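Local coordinates for protein DELTA1-pyrroline-2-carboxylate reductase (Thermococcus litoralis DSM 5473, PDB 6T3E) that catalyses the reduction of Delta1-pyrroline-2-carboxylate to L-proline, binding a nicotinamide dinucleotide cofactor and the amino acid side by side in one active site, at residues Val93-Glu98 / Gly246-Asp251; Gly278-Pro283 / Gly287-Gly292; Ser31-Leu36 / Thr128-Met133; Trp168-Val173 / Ser217-Val222. All blocks are in the same frame, centred on the assembly; numbering follows the deposited sequence.

Interaction 1: residues Val93-Glu98 / Gly246-Asp251. With NAI (1,4-dihydronicotinamide adenine dinucleotide), chain F; PRO (proline), chain E.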
loop_
_atom_site.group_PDB
_atom_site.type_symbol
_atom_site.label_atom_id
_atom_site.label_comp_id
_atom_site.label_asym_id
_atom_site.label_seq_id
_atom_site.Cartn_x
_atom_site.Cartn_y
_atom_site.Cartn_z
ATOM N N VAL B 93 1.044 -3.587 7.770
ATOM C CA VAL B 93 1.613 -4.256 8.932
ATOM C C VAL B 93 2.986 -3.669 9.237
ATOM O O VAL B 93 3.776 -3.378 8.329
ATOM C CB VAL B 93 1.711 -5.780 8.719
ATOM C CG1 VAL B 93 2.557 -6.095 7.507
ATOM C CG2 VAL B 93 2.308 -6.438 9.943
ATOM N N SER B 94 3.293 -3.557 10.526
ATOM C CA SER B 94 4.523 -2.939 10.987
ATOM C C SER B 94 5.254 -3.883 11.925
ATOM O O SER B 94 4.641 -4.704 12.618
ATOM C CB SER B 94 4.257 -1.612 11.695
ATOM O OG SER B 94 3.432 -1.817 12.824
ATOM N N LEU B 95 6.581 -3.770 11.911
ATOM C CA LEU B 95 7.473 -4.571 12.744
ATOM C C LEU B 95 8.376 -3.635 13.538
ATOM O O LEU B 95 9.237 -2.968 12.959
ATOM C CB LEU B 95 8.302 -5.512 11.879
ATOM C CG LEU B 95 9.412 -6.252 12.610
ATOM C CD1 LEU B 95 8.796 -7.040 13.734
ATOM C CD2 LEU B 95 10.177 -7.172 11.668
ATOM N N TYR B 96 8.177 -3.565 14.853
ATOM C CA TYR B 96 9.061 -2.796 15.739
ATOM C C TYR B 96 9.585 -3.732 16.816
ATOM O O TYR B 96 8.919 -3.920 17.848
ATOM C CB TYR B 96 8.333 -1.604 16.362
ATOM C CG TYR B 96 8.151 -0.432 15.405
ATOM C CD1 TYR B 96 7.474 -0.591 14.185
ATOM C CD2 TYR B 96 8.632 0.832 15.724
ATOM C CE1 TYR B 96 7.304 0.465 13.314
ATOM C CE2 TYR B 96 8.468 1.901 14.856
ATOM C CZ TYR B 96 7.807 1.710 13.646
ATOM O OH TYR B 96 7.632 2.780 12.783
ATOM N N PRO B 97 10.791 -4.287 16.652
ATOM C CA PRO B 97 11.265 -5.342 17.571
ATOM C C PRO B 97 11.379 -4.918 19.028
ATOM O O PRO B 97 11.387 -5.790 19.907
ATOM C CB PRO B 97 12.640 -5.707 17.000
ATOM C CG PRO B 97 12.618 -5.226 15.591
ATOM C CD PRO B 97 11.769 -4.000 15.590
ATOM N N GLU B 98 11.492 -3.623 19.308
ATOM C CA GLU B 98 11.548 -3.113 20.673
ATOM C C GLU B 98 10.176 -2.730 21.221
ATOM O O GLU B 98 10.096 -2.163 22.315
ATOM C CB GLU B 98 12.479 -1.902 20.750
ATOM C CG GLU B 98 13.925 -2.211 20.433
ATOM C CD GLU B 98 14.524 -3.218 21.406
ATOM O OE1 GLU B 98 14.713 -2.864 22.599
ATOM O OE2 GLU B 98 14.793 -4.366 20.979
ATOM N N GLY B 246 10.732 -15.965 10.798
ATOM C CA GLY B 246 11.305 -14.727 11.280
ATOM C C GLY B 246 11.774 -13.856 10.134
ATOM O O GLY B 246 12.132 -14.341 9.057
ATOM N N TRP B 247 11.712 -12.545 10.362
ATOM C CA TRP B 247 12.185 -11.567 9.396
ATOM C C TRP B 247 12.428 -10.257 10.130
ATOM O O TRP B 247 11.526 -9.760 10.806
ATOM C CB TRP B 247 11.168 -11.374 8.266
ATOM C CG TRP B 247 11.599 -10.330 7.301
ATOM C CD1 TRP B 247 12.370 -10.509 6.187
ATOM C CD2 TRP B 247 11.314 -8.932 7.374
ATOM N NE1 TRP B 247 12.575 -9.305 5.553
ATOM C CE2 TRP B 247 11.936 -8.320 6.260
ATOM C CE3 TRP B 247 10.591 -8.138 8.268
ATOM C CZ2 TRP B 247 11.856 -6.951 6.017
ATOM C CZ3 TRP B 247 10.514 -6.786 8.031
ATOM C CH2 TRP B 247 11.149 -6.200 6.912
ATOM N N VAL B 248 13.647 -9.713 10.018
ATOM C CA VAL B 248 13.938 -8.370 10.525
ATOM C C VAL B 248 14.760 -7.620 9.479
ATOM O O VAL B 248 15.682 -6.871 9.814
ATOM C CB VAL B 248 14.663 -8.385 11.889
ATOM C CG1 VAL B 248 14.478 -7.048 12.622
ATOM C CG2 VAL B 248 14.197 -9.537 12.776
ATOM N N GLY B 249 14.429 -7.803 8.208
ATOM C CA GLY B 249 15.127 -7.133 7.129
ATOM C C GLY B 249 15.976 -8.095 6.316
ATOM O O GLY B 249 16.052 -9.298 6.581
ATOM N N ARG B 250 16.605 -7.534 5.288
ATOM C CA ARG B 250 17.482 -8.330 4.447
ATOM C C ARG B 250 18.865 -8.553 5.054
ATOM O O ARG B 250 19.634 -9.357 4.516
ATOM C CB ARG B 250 17.647 -7.654 3.092
ATOM C CG ARG B 250 16.392 -7.073 2.517
ATOM C CD ARG B 250 16.740 -6.151 1.350
ATOM N NE ARG B 250 18.041 -6.474 0.756
ATOM C CZ ARG B 250 18.235 -7.240 -0.319
ATOM N NH1 ARG B 250 17.201 -7.791 -0.956
ATOM N NH2 ARG B 250 19.477 -7.456 -0.758
ATOM N N ASP B 251 19.213 -7.875 6.147
ATOM C CA ASP B 251 20.501 -8.107 6.791
ATOM C C ASP B 251 20.431 -9.120 7.915
ATOM O O ASP B 251 21.477 -9.465 8.476
ATOM C CB ASP B 251 21.075 -6.818 7.373
ATOM C CG ASP B 251 21.201 -5.729 6.352
ATOM O OD1 ASP B 251 21.076 -4.549 6.748
ATOM O OD2 ASP B 251 21.417 -6.050 5.160
HETATM P PA NAI F . 7.374 -11.353 19.153
HETATM O O1A NAI F . 8.260 -10.213 19.584
HETATM O O2A NAI F . 6.026 -11.247 19.838
HETATM O O5B NAI F . 8.067 -12.823 19.412
HETATM C C5B NAI F . 9.437 -12.901 19.036
HETATM C C4B NAI F . 10.167 -13.949 19.985
HETATM O O4B NAI F . 11.363 -14.187 19.557
HETATM C C3B NAI F . 10.332 -13.330 21.393
HETATM O O3B NAI F . 9.713 -14.130 22.295
HETATM C C2B NAI F . 11.861 -13.271 21.593
HETATM O O2B NAI F . 12.217 -13.408 23.056
HETATM C C1B NAI F . 12.279 -14.285 20.889
HETATM N N9A NAI F . 13.670 -14.177 20.540
HETATM C C8A NAI F . 14.200 -13.085 19.984
HETATM N N7A NAI F . 15.494 -13.319 19.795
HETATM C C5A NAI F . 15.765 -14.560 20.233
HETATM C C6A NAI F . 16.942 -15.268 20.257
HETATM N N6A NAI F . 18.291 -14.941 19.836
HETATM N N1A NAI F . 16.968 -16.505 20.749
HETATM C C2A NAI F . 15.820 -17.059 21.211
HETATM N N3A NAI F . 14.657 -16.360 21.183
HETATM C C4A NAI F . 14.645 -15.095 20.691
HETATM O O3 NAI F . 7.210 -11.195 17.504
HETATM P PN NAI F . 6.360 -12.274 16.561
HETATM O O1N NAI F . 5.050 -11.575 16.256
HETATM O O2N NAI F . 6.177 -13.591 17.263
HETATM O O5D NAI F . 7.184 -12.533 15.186
HETATM C C5D NAI F . 8.152 -13.517 15.202
HETATM C C4D NAI F . 8.957 -13.426 13.878
HETATM O O4D NAI F . 8.220 -13.756 12.836
HETATM C C3D NAI F . 9.401 -11.976 13.636
HETATM O O3D NAI F . 10.691 -11.979 13.143
HETATM C C2D NAI F . 8.457 -11.456 12.542
HETATM O O2D NAI F . 9.146 -10.303 11.811
HETATM C C1D NAI F . 8.278 -12.518 11.801
HETATM N N1N NAI F . 6.992 -12.444 11.087
HETATM C C2N NAI F . 6.877 -12.882 9.708
HETATM C C3N NAI F . 5.483 -13.252 9.129
HETATM C C7N NAI F . 5.491 -14.297 7.981
HETATM O O7N NAI F . 6.522 -14.774 7.682
HETATM N N7N NAI F . 4.234 -14.673 7.295
HETATM C C4N NAI F . 4.241 -13.150 9.992
HETATM C C5N NAI F . 4.403 -12.201 11.187
HETATM C C6N NAI F . 5.809 -11.929 11.750
HETATM N N PRO E . 6.371 -9.782 7.888
HETATM C CA PRO E . 5.047 -10.006 8.476
HETATM C C PRO E . 3.907 -10.082 7.463
HETATM O O PRO E . 4.098 -10.331 6.264
HETATM C CB PRO E . 4.872 -8.788 9.381
HETATM C CG PRO E . 6.262 -8.479 9.847
HETATM C CD PRO E . 7.209 -8.918 8.742
HETATM O OXT PRO E . 2.748 -9.890 7.835
#
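In the pocket for proline and NADH, L95 at the end of strand 87-95 meets W247 of the loop after strand 241-244. With L95 CG anti to the backbone N (chi1 171°), L95 CD2 reaches to 3.6 Å from W247 CE3, approaching the indole obliquely. The W247 backbone grips both hydroxyls of the nicotinamide ribose: its N donates to NAI O3D (3.0 Å, nearly straight at 167°), and its O accepts from NAI O2D. Strand 87-95 belongs to the mixed sheet and the loop follows a strand of the parallel, Rossmann-type sheet, so the ligands sit between the two sheet systems. V93 CG2 is 3.5 Å from CB of the bound proline, and W247 CE3 is 3.5 Å from CD of the same ligand; R63, K91 and R134 hydrogen-bond to it. An alanine at V93 would remove both methyls beside the ligand and would probably let the proline ring shift. W247 NE1 is hydrogen-bonded to E276 O, while G249 N lies over one indole face. P97 CG packs 3.9 Å from V248 CG1.

Interaction 2: residues Gly278-Pro283 / Gly287-Gly292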
loop_
_atom_site.group_PDB
_atom_site.type_symbol
_atom_site.label_atom_id
_atom_site.label_comp_id
_atom_site.label_asym_id
_atom_site.label_seq_id
_atom_site.Cartn_x
_atom_site.Cartn_y
_atom_site.Cartn_z
ATOM N N GLY B 278 17.029 -12.323 4.730
ATOM C CA GLY B 278 18.445 -12.532 4.949
ATOM C C GLY B 278 18.808 -13.978 5.190
ATOM O O GLY B 278 19.945 -14.376 4.903
ATOM N N ASP B 279 17.853 -14.781 5.676
ATOM C CA ASP B 279 18.086 -16.213 5.859
ATOM C C ASP B 279 18.521 -16.884 4.562
ATOM O O ASP B 279 19.199 -17.917 4.590
ATOM C CB ASP B 279 16.824 -16.884 6.410
ATOM C CG ASP B 279 16.715 -16.784 7.934
ATOM O OD1 ASP B 279 17.622 -17.317 8.618
ATOM O OD2 ASP B 279 15.727 -16.183 8.443
ATOM N N ILE B 280 18.139 -16.322 3.421
ATOM C CA ILE B 280 18.496 -16.864 2.122
ATOM C C ILE B 280 19.512 -15.977 1.403
ATOM O O ILE B 280 20.461 -16.487 0.806
ATOM C CB ILE B 280 17.224 -17.070 1.266
ATOM C CG1 ILE B 280 16.179 -17.884 2.046
ATOM C CG2 ILE B 280 17.549 -17.737 -0.058
ATOM C CD1 ILE B 280 16.663 -19.245 2.514
ATOM N N ILE B 281 19.359 -14.650 1.491
ATOM C CA ILE B 281 20.221 -13.736 0.747
ATOM C C ILE B 281 21.667 -13.850 1.218
ATOM O O ILE B 281 22.604 -13.852 0.406
ATOM C CB ILE B 281 19.705 -12.293 0.872
ATOM C CG1 ILE B 281 18.351 -12.140 0.190
ATOM C CG2 ILE B 281 20.692 -11.317 0.265
ATOM C CD1 ILE B 281 17.569 -10.934 0.693
ATOM N N ILE B 282 21.876 -13.939 2.527
ATOM C CA ILE B 282 23.228 -13.985 3.078
ATOM C C ILE B 282 23.944 -15.263 2.640
ATOM O O ILE B 282 25.079 -15.172 2.149
ATOM C CB ILE B 282 23.215 -13.837 4.613
ATOM C CG1 ILE B 282 22.881 -12.395 5.020
ATOM C CG2 ILE B 282 24.551 -14.259 5.205
ATOM C CD1 ILE B 282 22.552 -12.228 6.480
ATOM N N PRO B 283 23.357 -16.462 2.777
ATOM C CA PRO B 283 24.078 -17.658 2.306
ATOM C C PRO B 283 24.383 -17.637 0.822
ATOM O O PRO B 283 25.400 -18.201 0.396
ATOM C CB PRO B 283 23.130 -18.809 2.670
ATOM C CG PRO B 283 22.291 -18.280 3.766
ATOM C CD PRO B 283 22.087 -16.836 3.428
ATOM N N GLY B 287 28.166 -17.615 -1.243
ATOM C CA GLY B 287 28.436 -18.632 -2.240
ATOM C C GLY B 287 28.117 -20.056 -1.819
ATOM O O GLY B 287 28.418 -20.989 -2.578
ATOM N N VAL B 288 27.552 -20.253 -0.621
ATOM C CA VAL B 288 27.188 -21.591 -0.156
ATOM C C VAL B 288 26.031 -22.155 -0.969
ATOM O O VAL B 288 25.936 -23.368 -1.191
ATOM C CB VAL B 288 26.856 -21.564 1.346
ATOM C CG1 VAL B 288 26.466 -22.947 1.827
ATOM C CG2 VAL B 288 28.041 -21.061 2.135
ATOM N N ILE B 289 25.113 -21.298 -1.394
ATOM C CA ILE B 289 23.984 -21.717 -2.206
ATOM C C ILE B 289 23.765 -20.679 -3.295
ATOM O O ILE B 289 24.302 -19.570 -3.247
ATOM C CB ILE B 289 22.709 -21.910 -1.357
ATOM C CG1 ILE B 289 22.461 -20.686 -0.473
ATOM C CG2 ILE B 289 22.823 -23.164 -0.502
ATOM C CD1 ILE B 289 21.004 -20.540 -0.035
ATOM N N ASP B 290 23.004 -21.071 -4.314
ATOM C CA ASP B 290 22.610 -20.172 -5.388
ATOM C C ASP B 290 21.096 -20.230 -5.530
ATOM O O ASP B 290 20.410 -20.925 -4.776
ATOM C CB ASP B 290 23.319 -20.517 -6.707
ATOM C CG ASP B 290 23.025 -21.932 -7.189
ATOM O OD1 ASP B 290 22.079 -22.560 -6.666
ATOM O OD2 ASP B 290 23.753 -22.417 -8.087
ATOM N N GLU B 291 20.581 -19.506 -6.528
ATOM C CA GLU B 291 19.137 -19.395 -6.718
ATOM C C GLU B 291 18.490 -20.744 -7.002
ATOM O O GLU B 291 17.296 -20.928 -6.733
ATOM C CB GLU B 291 18.843 -18.419 -7.854
ATOM C CG GLU B 291 17.393 -18.015 -7.964
ATOM C CD GLU B 291 17.192 -16.853 -8.915
ATOM O OE1 GLU B 291 18.082 -15.969 -8.976
ATOM O OE2 GLU B 291 16.141 -16.826 -9.593
ATOM N N GLY B 292 19.248 -21.683 -7.569
ATOM C CA GLY B 292 18.756 -23.017 -7.872
ATOM C C GLY B 292 18.569 -23.915 -6.667
ATOM O O GLY B 292 17.943 -24.972 -6.803
#
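The carbonyl O of P283 turns to the chain that leaves helix 278-286 and receives two weak, bent hydrogen bonds, from G287 N at 3.3 Å and from V288 N at 3.1 Å. V288 CB is 3.8 Å from P283 O. The main apolar contact is made by I289, whose side chain folds back onto the helix. Its CG1 stands between the backbone N and the carbonyl carbon (chi1 50°), and this rotation brings I289 CG1 to 3.7 Å from P283 CB. I289 CD1 continues over the same proline carbon and on toward the preceding turn, where it lies 4.4 Å from I280 CG2. V260 of helix 257-262 touches both I280 and I289 and adds to this small buried cluster. The proline also kinks the helix, since its N has no hydrogen to give to the turn before. Beyond I289 the chain enters a 3-10 turn, just before which D290 OD1 takes weak bonds from G292 N and H293 N. Positive phi at G287 (94°), with the weak bond from V288 N back to P283 O and that from G287 N to M284 O, marks a Schellman motif, here with glycine as the C-prime residue that ends the helix.

Interaction 3: residues Ser31-Leu36 / Thr128-Met133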
loop_
_atom_site.group_PDB
_atom_site.type_symbol
_atom_site.label_atom_id
_atom_site.label_comp_id
_atom_site.label_asym_id
_atom_site.label_seq_id
_atom_site.Cartn_x
_atom_site.Cartn_y
_atom_site.Cartn_z
ATOM N N SER B 31 -11.715 -8.824 18.740
ATOM C CA SER B 31 -12.747 -9.621 19.390
ATOM C C SER B 31 -13.728 -10.169 18.364
ATOM O O SER B 31 -14.114 -11.342 18.428
ATOM C CB SER B 31 -13.459 -8.766 20.444
ATOM O OG SER B 31 -14.812 -9.139 20.632
ATOM N N ASP B 32 -14.089 -9.354 17.371
ATOM C CA ASP B 32 -14.960 -9.836 16.305
ATOM C C ASP B 32 -14.306 -10.980 15.530
ATOM O O ASP B 32 -14.934 -12.023 15.303
ATOM C CB ASP B 32 -15.326 -8.678 15.366
ATOM C CG ASP B 32 -16.206 -7.621 16.044
ATOM O OD1 ASP B 32 -16.729 -7.897 17.149
ATOM O OD2 ASP B 32 -16.369 -6.513 15.476
ATOM N N LEU B 33 -13.023 -10.835 15.175
ATOM C CA LEU B 33 -12.380 -11.820 14.307
ATOM C C LEU B 33 -12.127 -13.144 15.022
ATOM O O LEU B 33 -12.268 -14.213 14.419
ATOM C CB LEU B 33 -11.056 -11.272 13.761
ATOM C CG LEU B 33 -11.031 -10.148 12.715
ATOM C CD1 LEU B 33 -11.836 -10.566 11.473
ATOM C CD2 LEU B 33 -11.471 -8.786 13.237
ATOM N N GLU B 34 -11.746 -13.102 16.299
ATOM C CA GLU B 34 -11.400 -14.337 17.005
ATOM C C GLU B 34 -12.588 -15.280 17.013
ATOM O O GLU B 34 -12.444 -16.501 16.924
ATOM C CB GLU B 34 -10.961 -14.021 18.438
ATOM C CG GLU B 34 -9.463 -14.012 18.690
ATOM C CD GLU B 34 -9.121 -13.475 20.072
ATOM O OE1 GLU B 34 -8.502 -12.395 20.162
ATOM O OE2 GLU B 34 -9.482 -14.137 21.065
ATOM N N LYS B 35 -13.771 -14.693 17.082
ATOM C CA LYS B 35 -15.049 -15.381 17.074
ATOM C C LYS B 35 -15.315 -16.074 15.733
ATOM O O LYS B 35 -15.816 -17.202 15.701
ATOM C CB LYS B 35 -16.061 -14.297 17.424
ATOM C CG LYS B 35 -17.526 -14.503 17.514
ATOM C CD LYS B 35 -18.062 -13.088 17.856
ATOM C CE LYS B 35 -17.668 -12.747 19.285
ATOM N NZ LYS B 35 -16.288 -12.134 19.546
ATOM N N LEU B 36 -14.971 -15.420 14.615
ATOM C CA LEU B 36 -15.365 -15.847 13.270
ATOM C C LEU B 36 -14.526 -16.993 12.700
ATOM O O LEU B 36 -15.059 -17.833 11.971
ATOM C CB LEU B 36 -15.302 -14.655 12.324
ATOM C CG LEU B 36 -16.298 -13.551 12.634
ATOM C CD1 LEU B 36 -16.022 -12.333 11.747
ATOM C CD2 LEU B 36 -17.715 -14.055 12.467
ATOM N N THR B 128 -3.899 -7.654 13.135
ATOM C CA THR B 128 -2.884 -8.306 13.959
ATOM C C THR B 128 -3.201 -9.776 14.170
ATOM O O THR B 128 -2.329 -10.638 14.023
ATOM C CB THR B 128 -2.763 -7.602 15.310
ATOM O OG1 THR B 128 -2.608 -6.192 15.115
ATOM C CG2 THR B 128 -1.570 -8.129 16.051
ATOM N N PHE B 129 -4.450 -10.082 14.512
ATOM C CA PHE B 129 -4.847 -11.468 14.747
ATOM C C PHE B 129 -4.845 -12.266 13.449
ATOM O O PHE B 129 -4.433 -13.434 13.429
ATOM C CB PHE B 129 -6.216 -11.477 15.426
ATOM C CG PHE B 129 -6.894 -12.811 15.447
ATOM C CD1 PHE B 129 -6.503 -13.793 16.343
ATOM C CD2 PHE B 129 -7.950 -13.069 14.594
ATOM C CE1 PHE B 129 -7.148 -15.014 16.377
ATOM C CE2 PHE B 129 -8.598 -14.282 14.619
ATOM C CZ PHE B 129 -8.196 -15.257 15.513
ATOM N N ILE B 130 -5.274 -11.638 12.351
ATOM C CA ILE B 130 -5.298 -12.309 11.057
ATOM C C ILE B 130 -3.884 -12.572 10.571
ATOM O O ILE B 130 -3.617 -13.589 9.918
ATOM C CB ILE B 130 -6.104 -11.492 10.044
ATOM C CG1 ILE B 130 -7.587 -11.781 10.238
ATOM C CG2 ILE B 130 -5.659 -11.813 8.613
ATOM C CD1 ILE B 130 -8.427 -10.598 9.999
ATOM N N THR B 131 -2.963 -11.649 10.848
ATOM C CA THR B 131 -1.579 -11.873 10.459
ATOM C C THR B 131 -1.030 -13.137 11.110
ATOM O O THR B 131 -0.478 -14.010 10.429
ATOM C CB THR B 131 -0.725 -10.673 10.872
ATOM O OG1 THR B 131 -1.167 -9.494 10.186
ATOM C CG2 THR B 131 0.761 -10.929 10.573
ATOM N N ALA B 132 -1.264 -13.296 12.410
ATOM C CA ALA B 132 -0.805 -14.495 13.101
ATOM C C ALA B 132 -1.523 -15.739 12.582
ATOM O O ALA B 132 -0.896 -16.792 12.406
ATOM C CB ALA B 132 -0.999 -14.329 14.608
ATOM N N MET B 133 -2.837 -15.642 12.325
ATOM C CA MET B 133 -3.569 -16.809 11.847
ATOM C C MET B 133 -3.088 -17.229 10.463
ATOM O O MET B 133 -2.759 -18.400 10.241
ATOM C CB MET B 133 -5.077 -16.536 11.846
ATOM C CG MET B 133 -5.673 -16.323 13.245
ATOM S SD MET B 133 -5.779 -17.832 14.257
ATOM C CE MET B 133 -6.756 -18.899 13.195
#
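The F129 ring is packed on both faces: E34 CG lies over one, 3.7 Å from the ring centroid and 24° off its normal in a CH-pi contact, and M133 CG, one turn on in the helix of F129, covers the opposite face toward the rim. L33 CB is 3.7 Å from F129 CD2, while L33 O approaches the ring obliquely. A chi1 of 167° swings the F129 ring away from its own N and across to helix 30-36. Beside it, L33 CD1 and I130 CD1 meet at 3.7 Å. The axes of the two short segments come within 9.9 Å, their N-to-C directions 34° apart. Cutting F129 back to an alanine would probably open a gap between E34 and M133 and leave L33 CB without its ring partner. The I130 side chain lies about 9 Å from the bound proline. Only the hydrocarbon part of E34 is spent on the ring; its carboxylate forms a salt bridge with R30, which probably helps hold the charge at the exposed side while the apolar contacts are made farther in.

Interaction 4: residues Trp168-Val173 / Ser217-Val222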
loop_
_atom_site.group_PDB
_atom_site.type_symbol
_atom_site.label_atom_id
_atom_site.label_comp_id
_atom_site.label_asym_id
_atom_site.label_seq_id
_atom_site.Cartn_x
_atom_site.Cartn_y
_atom_site.Cartn_z
ATOM N N TRP B 168 0.009 -24.263 16.747
ATOM C CA TRP B 168 -1.397 -24.625 16.555
ATOM C C TRP B 168 -1.634 -25.199 15.162
ATOM O O TRP B 168 -2.252 -26.257 15.014
ATOM C CB TRP B 168 -2.289 -23.403 16.812
ATOM C CG TRP B 168 -3.773 -23.640 16.675
ATOM C CD1 TRP B 168 -4.411 -24.841 16.559
ATOM C CD2 TRP B 168 -4.800 -22.640 16.649
ATOM N NE1 TRP B 168 -5.764 -24.657 16.446
ATOM C CE2 TRP B 168 -6.036 -23.317 16.504
ATOM C CE3 TRP B 168 -4.799 -21.239 16.735
ATOM C CZ2 TRP B 168 -7.261 -22.643 16.439
ATOM C CZ3 TRP B 168 -6.017 -20.567 16.673
ATOM C CH2 TRP B 168 -7.234 -21.275 16.526
ATOM N N ALA B 169 -1.120 -24.536 14.127
ATOM C CA ALA B 169 -1.315 -25.046 12.773
ATOM C C ALA B 169 -0.558 -26.351 12.534
ATOM O O ALA B 169 -0.991 -27.170 11.717
ATOM C CB ALA B 169 -0.906 -23.993 11.751
ATOM N N VAL B 170 0.593 -26.543 13.187
ATOM C CA VAL B 170 1.298 -27.819 13.079
ATOM C C VAL B 170 0.485 -28.937 13.729
ATOM O O VAL B 170 0.460 -30.070 13.235
ATOM C CB VAL B 170 2.717 -27.707 13.677
ATOM C CG1 VAL B 170 3.379 -29.076 13.781
ATOM C CG2 VAL B 170 3.571 -26.795 12.829
ATOM N N CYS B 171 -0.200 -28.633 14.836
ATOM C CA CYS B 171 -1.028 -29.628 15.517
ATOM C C CYS B 171 -2.269 -29.995 14.700
ATOM O O CYS B 171 -2.804 -31.103 14.844
ATOM C CB CYS B 171 -1.456 -29.103 16.890
ATOM S SG CYS B 171 -0.140 -28.763 18.093
ATOM N N GLU B 172 -2.768 -29.073 13.873
ATOM C CA GLU B 172 -3.923 -29.389 13.037
ATOM C C GLU B 172 -3.554 -30.328 11.900
ATOM O O GLU B 172 -4.436 -30.978 11.333
ATOM C CB GLU B 172 -4.555 -28.108 12.482
ATOM C CG GLU B 172 -5.368 -27.312 13.506
ATOM C CD GLU B 172 -6.750 -27.907 13.754
ATOM O OE1 GLU B 172 -7.201 -28.723 12.918
ATOM O OE2 GLU B 172 -7.383 -27.557 14.780
ATOM N N VAL B 173 -2.269 -30.438 11.593
ATOM C CA VAL B 173 -1.802 -31.161 10.422
ATOM C C VAL B 173 -1.057 -32.449 10.780
ATOM O O VAL B 173 -0.995 -33.361 9.941
ATOM C CB VAL B 173 -0.921 -30.225 9.559
ATOM C CG1 VAL B 173 0.113 -30.964 8.734
ATOM C CG2 VAL B 173 -1.799 -29.332 8.685
ATOM N N SER B 217 13.773 -32.376 17.800
ATOM C CA SER B 217 12.592 -32.020 17.026
ATOM C C SER B 217 12.351 -32.979 15.866
ATOM O O SER B 217 13.281 -33.356 15.146
ATOM C CB SER B 217 12.732 -30.605 16.467
ATOM O OG SER B 217 12.629 -29.635 17.484
ATOM N N ASP B 218 11.085 -33.343 15.670
ATOM C CA ASP B 218 10.648 -33.886 14.391
ATOM C C ASP B 218 10.226 -32.757 13.453
ATOM O O ASP B 218 10.488 -32.821 12.246
ATOM C CB ASP B 218 9.496 -34.879 14.599
ATOM C CG ASP B 218 9.934 -36.172 15.298
ATOM O OD1 ASP B 218 11.038 -36.690 15.001
ATOM O OD2 ASP B 218 9.167 -36.671 16.152
ATOM N N ILE B 219 9.608 -31.708 14.012
ATOM C CA ILE B 219 9.282 -30.463 13.320
ATOM C C ILE B 219 9.802 -29.308 14.165
ATOM O O ILE B 219 9.530 -29.242 15.366
ATOM C CB ILE B 219 7.767 -30.302 13.097
ATOM C CG1 ILE B 219 7.243 -31.379 12.153
ATOM C CG2 ILE B 219 7.452 -28.913 12.544
ATOM C CD1 ILE B 219 5.739 -31.401 12.051
ATOM N N LEU B 220 10.530 -28.392 13.547
ATOM C CA LEU B 220 11.089 -27.258 14.264
ATOM C C LEU B 220 10.406 -25.978 13.816
ATOM O O LEU B 220 10.281 -25.718 12.614
ATOM C CB LEU B 220 12.599 -27.147 14.039
ATOM C CG LEU B 220 13.278 -25.961 14.732
ATOM C CD1 LEU B 220 13.135 -26.083 16.241
ATOM C CD2 LEU B 220 14.732 -25.868 14.331
ATOM N N ILE B 221 9.992 -25.172 14.787
ATOM C CA ILE B 221 9.352 -23.887 14.542
ATOM C C ILE B 221 10.319 -22.811 15.020
ATOM O O ILE B 221 10.711 -22.802 16.192
ATOM C CB ILE B 221 8.003 -23.775 15.273
ATOM C CG1 ILE B 221 6.950 -24.700 14.658
ATOM C CG2 ILE B 221 7.519 -22.335 15.300
ATOM C CD1 ILE B 221 5.835 -25.062 15.629
ATOM N N VAL B 222 10.703 -21.912 14.117
ATOM C CA VAL B 222 11.559 -20.775 14.433
ATOM C C VAL B 222 10.768 -19.512 14.100
ATOM O O VAL B 222 10.357 -19.319 12.946
ATOM C CB VAL B 222 12.893 -20.824 13.666
ATOM C CG1 VAL B 222 13.911 -19.944 14.347
ATOM C CG2 VAL B 222 13.432 -22.257 13.570
#
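Apolar contacts carry the whole of this interface, and V170 makes all of them from the helix side. V170 CG1 meets I219 CD1 at 3.7 Å, methyl against methyl, the two side chains pointing tip to tip. The other methyl, V170 CG2, lies 4.0 Å from I221 CD1, and here the side chains run alongside each other with opposed directions. I219 and I221, two residues apart on strand 219-222, thus receive one methyl each. The arrangement is that of a Rossmann-type fold, in which helix 161-173, following strand 153-157, lies against a face of the parallel sheet; strand 219-222 is a neighbour of 153-157 there. I176 and T143 add further cover, the first touching V170 and the second I219. Polar interactions gather at the entry to the strand: the D218 carboxylate forms salt bridges with R148 and R237 through OD1 and accepts the backbone N-H groups of K152 and I153 at OD2. Within the helix, E172 N is hydrogen-bonded to W168 O at 3.1 Å.

How the interactions relate
From the N terminus, helix 30-36 opens interaction 3, which closes at residues 128-133 after most of the mixed sheet has been built. Strand 87-95 lies inside that loop and opens interaction 1, whose loop runs on to residues 246-251; the two therefore cross. Interaction 4 is nested within the loop of interaction 1, tying a helix to the parallel sheet, and touches interaction 3 through M133 and W168. Interaction 2 follows in series, a local closure at the end of helix 278-286, in contact with interaction 1 where R250 packs on I281 and D251 on I282. Interaction 1 brings the mixed sheet against a loop of the parallel-sheet domain beside the ligands, with interactions 2 and 3 on opposite sides of the chain's centre.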